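Local coordinates for protein GH5 (Bacteroidetes bacterium AC2a, PDB 4YHE) that probably hydrolyses beta-glucosidic bonds of cellulose, as a family 5 glycoside hydrolase with a beta-alpha barrel fold, at residues Glu270-Phe281 with Tyr313-Arg324. Residues are numbered along the deposited sequence; the frame is centred on the assembly and turned at random.
Sequences EEAYVGMLNRLF and YFRYICKAMRDR
Two outer helices of the (beta/alpha)8 barrel pack side by side here, the ones that precede strands 291-296 and 327-332. The axes of the segments run within 23° of parallel and approach to 10.3 Å. Y273 lies across I317. The methyl CG2 of I317 sits over the centre of the Y273 ring, 3.6 Å from its centroid. CE of M321 comes in at the edge of the same ring, 3.3 Å from Y273 OH. One water joins Y273 OH and Y313 OH, and Y313 OH also bonds to the backbone of D244. Further along, CD1 of L277 presses on CB of A320 at 3.4 Å, a tight fit. At the N-terminal end of 270-281, CG of E270 rests over the face of the Y316 ring. The bend at chi2 (95°) turns its carboxylate away, to Y312 and H259.

R324 closes the other end. Its chain is extended from CG to NE and passes CB of L277. R324 NE donates to N278 OD1 at 2.8 Å. That oxygen lies in the guanidinium plane, while NE sits above the carbonyl plane of the N278 amide. NH2 adds a weak bond to the same oxygen. R324 NH1 reaches back to A320 O at 2.9 Å. With an alanine here the guanidinium donors are gone, and N278 OD1 is likely to be left without its partner across the interface. The guanidinium thus ties both helices together, at the end of an otherwise largely apolar seam.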
loop_
_atom_site.group_PDB
_atom_site.type_symbol
_atom_site.label_atom_id
_atom_site.label_comp_id
_atom_site.label_asym_id
_atom_site.label_seq_id
_atom_site.Cartn_x
_atom_site.Cartn_y
_atom_site.Cartn_z
ATOM N N GLU A 270 -1.080 4.091 21.512
ATOM C CA GLU A 270 -1.368 2.690 21.289
ATOM C C GLU A 270 -2.835 2.342 21.132
ATOM O O GLU A 270 -3.203 1.605 20.215
ATOM C CB GLU A 270 -0.787 1.835 22.426
ATOM C CG GLU A 270 0.722 1.883 22.528
ATOM C CD GLU A 270 1.242 2.914 23.534
ATOM O OE1 GLU A 270 0.531 3.899 23.833
ATOM O OE2 GLU A 270 2.377 2.731 24.025
ATOM N N GLU A 271 -3.666 2.846 22.044
ATOM C CA GLU A 271 -5.093 2.541 22.031
ATOM C C GLU A 271 -5.753 2.993 20.721
ATOM O O GLU A 271 -6.568 2.282 20.127
ATOM C CB GLU A 271 -5.816 3.231 23.201
ATOM C CG GLU A 271 -5.526 2.620 24.557
ATOM C CD GLU A 271 -6.368 3.243 25.675
ATOM O OE1 GLU A 271 -6.782 4.430 25.542
ATOM O OE2 GLU A 271 -6.608 2.537 26.692
ATOM N N ALA A 272 -5.404 4.185 20.280
ATOM C CA ALA A 272 -5.947 4.681 19.011
ATOM C C ALA A 272 -5.603 3.754 17.839
ATOM O O ALA A 272 -6.456 3.408 17.043
ATOM C CB ALA A 272 -5.438 6.066 18.759
ATOM N N TYR A 273 -4.348 3.339 17.754
ATOM C CA TYR A 273 -3.905 2.549 16.615
ATOM C C TYR A 273 -4.578 1.180 16.644
ATOM O O TYR A 273 -5.097 0.708 15.640
ATOM C CB TYR A 273 -2.367 2.458 16.562
ATOM C CG TYR A 273 -1.829 2.097 15.179
ATOM C CD1 TYR A 273 -1.992 0.833 14.664
ATOM C CD2 TYR A 273 -1.206 3.053 14.369
ATOM C CE1 TYR A 273 -1.516 0.495 13.397
ATOM C CE2 TYR A 273 -0.732 2.735 13.111
ATOM C CZ TYR A 273 -0.895 1.442 12.621
ATOM O OH TYR A 273 -0.444 1.111 11.346
ATOM N N VAL A 274 -4.629 0.561 17.816
ATOM C CA VAL A 274 -5.343 -0.693 17.969
ATOM C C VAL A 274 -6.820 -0.593 17.653
ATOM O O VAL A 274 -7.394 -1.510 17.025
ATOM C CB VAL A 274 -5.086 -1.314 19.373
ATOM C CG1 VAL A 274 -5.958 -2.522 19.574
ATOM C CG2 VAL A 274 -3.604 -1.676 19.516
ATOM N N GLY A 275 -7.434 0.541 18.009
ATOM C CA GLY A 275 -8.844 0.751 17.720
ATOM C C GLY A 275 -9.080 0.671 16.215
ATOM O O GLY A 275 -10.025 0.040 15.742
ATOM N N MET A 276 -8.197 1.321 15.452
ATOM C CA MET A 276 -8.317 1.353 14.016
ATOM C C MET A 276 -8.199 -0.053 13.470
ATOM O O MET A 276 -8.970 -0.478 12.618
ATOM C CB MET A 276 -7.253 2.268 13.427
ATOM C CG MET A 276 -7.275 2.297 11.915
ATOM S SD MET A 276 -6.148 1.053 11.249
ATOM C CE MET A 276 -4.615 1.949 11.575
ATOM N N LEU A 277 -7.254 -0.805 14.006
ATOM C CA LEU A 277 -7.080 -2.176 13.561
ATOM C C LEU A 277 -8.289 -3.014 13.906
ATOM O O LEU A 277 -8.672 -3.872 13.132
ATOM C CB LEU A 277 -5.806 -2.780 14.169
ATOM C CG LEU A 277 -4.459 -2.154 13.755
ATOM C CD1 LEU A 277 -3.330 -2.741 14.584
ATOM C CD2 LEU A 277 -4.196 -2.334 12.263
ATOM N N ASN A 278 -8.867 -2.787 15.091
ATOM C CA ASN A 278 -10.064 -3.510 15.505
ATOM C C ASN A 278 -11.227 -3.317 14.560
ATOM O O ASN A 278 -11.959 -4.267 14.263
ATOM C CB ASN A 278 -10.466 -3.118 16.925
ATOM C CG ASN A 278 -9.610 -3.802 17.981
ATOM O OD1 ASN A 278 -9.038 -4.855 17.723
ATOM N ND2 ASN A 278 -9.461 -3.170 19.149
ATOM N N ARG A 279 -11.386 -2.103 14.048
ATOM C CA ARG A 279 -12.449 -1.856 13.084
ATOM C C ARG A 279 -12.285 -2.663 11.792
ATOM O O ARG A 279 -13.236 -3.200 11.270
ATOM C CB ARG A 279 -12.604 -0.347 12.862
ATOM C CG ARG A 279 -13.117 0.301 14.148
ATOM C CD ARG A 279 -13.544 1.745 13.987
ATOM N NE ARG A 279 -12.426 2.647 13.807
ATOM C CZ ARG A 279 -11.657 3.150 14.776
ATOM N NH1 ARG A 279 -11.824 2.825 16.042
ATOM N NH2 ARG A 279 -10.692 4.000 14.447
ATOM N N LEU A 280 -11.049 -2.802 11.331
ATOM C CA LEU A 280 -10.734 -3.612 10.171
ATOM C C LEU A 280 -10.923 -5.106 10.460
ATOM O O LEU A 280 -11.411 -5.884 9.647
ATOM C CB LEU A 280 -9.282 -3.360 9.787
ATOM C CG LEU A 280 -8.975 -1.971 9.205
ATOM C CD1 LEU A 280 -7.458 -1.819 9.043
ATOM C CD2 LEU A 280 -9.698 -1.795 7.883
ATOM N N PHE A 281 -10.485 -5.495 11.624
ATOM C CA PHE A 281 -10.659 -6.880 12.025
ATOM C C PHE A 281 -12.124 -7.261 12.043
ATOM O O PHE A 281 -12.519 -8.222 11.405
ATOM C CB PHE A 281 -10.015 -7.137 13.350
ATOM C CG PHE A 281 -10.215 -8.555 13.826
ATOM C CD1 PHE A 281 -9.379 -9.572 13.390
ATOM C CD2 PHE A 281 -11.268 -8.866 14.658
ATOM C CE1 PHE A 281 -9.569 -10.871 13.794
ATOM C CE2 PHE A 281 -11.474 -10.176 15.075
ATOM C CZ PHE A 281 -10.631 -11.172 14.641
ATOM N N TYR A 313 7.340 1.684 17.938
ATOM C CA TYR A 313 6.153 1.789 17.096
ATOM C C TYR A 313 5.986 0.605 16.146
ATOM O O TYR A 313 4.917 0.014 16.094
ATOM C CB TYR A 313 6.232 3.125 16.377
ATOM C CG TYR A 313 5.197 3.425 15.335
ATOM C CD1 TYR A 313 3.952 3.961 15.684
ATOM C CD2 TYR A 313 5.485 3.281 13.997
ATOM C CE1 TYR A 313 3.029 4.330 14.712
ATOM C CE2 TYR A 313 4.567 3.642 13.021
ATOM C CZ TYR A 313 3.341 4.156 13.379
ATOM O OH TYR A 313 2.450 4.519 12.409
ATOM N N PHE A 314 7.052 0.204 15.442
ATOM C CA PHE A 314 6.989 -0.899 14.548
ATOM C C PHE A 314 6.685 -2.208 15.309
ATOM O O PHE A 314 5.838 -2.966 14.912
ATOM C CB PHE A 314 8.304 -1.041 13.753
ATOM C CG PHE A 314 8.574 0.082 12.733
ATOM C CD1 PHE A 314 7.558 0.765 12.110
ATOM C CD2 PHE A 314 9.865 0.409 12.406
ATOM C CE1 PHE A 314 7.829 1.769 11.184
ATOM C CE2 PHE A 314 10.154 1.376 11.469
ATOM C CZ PHE A 314 9.130 2.061 10.855
ATOM N N ARG A 315 7.394 -2.473 16.396
ATOM C CA ARG A 315 7.123 -3.703 17.111
ATOM C C ARG A 315 5.677 -3.779 17.537
ATOM O O ARG A 315 5.002 -4.771 17.307
ATOM C CB ARG A 315 8.008 -3.831 18.333
ATOM C CG ARG A 315 9.460 -4.045 18.032
ATOM C CD ARG A 315 10.167 -4.605 19.280
ATOM N NE ARG A 315 10.115 -3.676 20.426
ATOM C CZ ARG A 315 10.871 -2.590 20.563
ATOM N NH1 ARG A 315 11.766 -2.265 19.633
ATOM N NH2 ARG A 315 10.737 -1.826 21.643
ATOM N N TYR A 316 5.193 -2.715 18.140
ATOM C CA TYR A 316 3.828 -2.709 18.678
ATOM C C TYR A 316 2.767 -2.862 17.576
ATOM O O TYR A 316 1.910 -3.745 17.644
ATOM C CB TYR A 316 3.593 -1.437 19.478
ATOM C CG TYR A 316 2.352 -1.478 20.332
ATOM C CD1 TYR A 316 2.398 -1.993 21.636
ATOM C CD2 TYR A 316 1.123 -1.031 19.853
ATOM C CE1 TYR A 316 1.258 -2.096 22.399
ATOM C CE2 TYR A 316 -0.031 -1.106 20.637
ATOM C CZ TYR A 316 0.055 -1.625 21.921
ATOM O OH TYR A 316 -1.052 -1.691 22.731
ATOM N N ILE A 317 2.784 -1.984 16.562
ATOM C CA ILE A 317 1.729 -2.042 15.560
ATOM C C ILE A 317 1.756 -3.323 14.707
ATOM O O ILE A 317 0.704 -3.857 14.361
ATOM C CB ILE A 317 1.681 -0.777 14.661
ATOM C CG1 ILE A 317 2.824 -0.734 13.662
ATOM C CG2 ILE A 317 1.613 0.483 15.535
ATOM C CD1 ILE A 317 2.784 0.504 12.765
ATOM N N CYS A 318 2.948 -3.817 14.394
ATOM C CA CYS A 318 3.087 -5.015 13.599
ATOM C C CYS A 318 2.619 -6.258 14.401
ATOM O O CYS A 318 2.102 -7.197 13.825
ATOM C CB CYS A 318 4.512 -5.163 13.103
ATOM S SG CYS A 318 4.963 -3.838 11.887
ATOM N N LYS A 319 2.813 -6.229 15.704
ATOM C CA LYS A 319 2.289 -7.326 16.561
ATOM C C LYS A 319 0.775 -7.255 16.544
ATOM O O LYS A 319 0.081 -8.240 16.284
ATOM C CB LYS A 319 2.824 -7.246 17.984
ATOM C CG LYS A 319 2.218 -8.299 18.906
ATOM C CD LYS A 319 2.374 -9.696 18.346
ATOM C CE LYS A 319 2.182 -10.772 19.435
ATOM N NZ LYS A 319 1.730 -12.051 18.818
ATOM N N ALA A 320 0.250 -6.054 16.735
ATOM C CA ALA A 320 -1.197 -5.880 16.685
ATOM C C ALA A 320 -1.813 -6.374 15.363
ATOM O O ALA A 320 -2.908 -6.945 15.343
ATOM C CB ALA A 320 -1.571 -4.420 16.970
ATOM N N MET A 321 -1.113 -6.162 14.242
ATOM C CA MET A 321 -1.577 -6.615 12.953
ATOM C C MET A 321 -1.588 -8.147 12.847
ATOM O O MET A 321 -2.582 -8.727 12.450
ATOM C CB MET A 321 -0.686 -6.039 11.822
ATOM C CG MET A 321 -0.849 -4.533 11.631
ATOM S SD MET A 321 0.504 -3.878 10.623
ATOM C CE MET A 321 0.152 -2.108 10.720
ATOM N N ARG A 322 -0.465 -8.772 13.187
ATOM C CA ARG A 322 -0.382 -10.229 13.197
ATOM C C ARG A 322 -1.535 -10.849 14.001
ATOM O O ARG A 322 -2.197 -11.762 13.526
ATOM C CB ARG A 322 0.945 -10.648 13.795
ATOM C CG ARG A 322 1.074 -12.126 14.135
ATOM C CD ARG A 322 1.053 -13.020 12.907
ATOM N NE ARG A 322 0.984 -14.436 13.290
ATOM C CZ ARG A 322 2.004 -15.166 13.730
ATOM N NH1 ARG A 322 3.236 -14.677 13.821
ATOM N NH2 ARG A 322 1.787 -16.432 14.065
ATOM N N ASP A 323 -1.772 -10.312 15.192
ATOM C CA ASP A 323 -2.818 -10.830 16.079
ATOM C C ASP A 323 -4.206 -10.719 15.487
ATOM O O ASP A 323 -5.086 -11.483 15.848
ATOM C CB ASP A 323 -2.750 -10.150 17.446
ATOM C CG ASP A 323 -1.527 -10.573 18.250
ATOM O OD1 ASP A 323 -0.907 -11.588 17.892
ATOM O OD2 ASP A 323 -1.150 -9.873 19.201
ATOM N N ARG A 324 -4.389 -9.771 14.557
ATOM C CA ARG A 324 -5.618 -9.602 13.804
ATOM C C ARG A 324 -5.575 -10.206 12.400
ATOM O O ARG A 324 -6.485 -10.005 11.611
ATOM C CB ARG A 324 -5.948 -8.093 13.757
ATOM C CG ARG A 324 -6.480 -7.598 15.085
ATOM C CD ARG A 324 -6.274 -6.127 15.394
ATOM N NE ARG A 324 -6.625 -5.892 16.792
ATOM C CZ ARG A 324 -5.854 -6.204 17.832
ATOM N NH1 ARG A 324 -4.623 -6.696 17.656
ATOM N NH2 ARG A 324 -6.300 -5.995 19.064
HETATM O O HOH W 1 1.617 2.726 10.404
#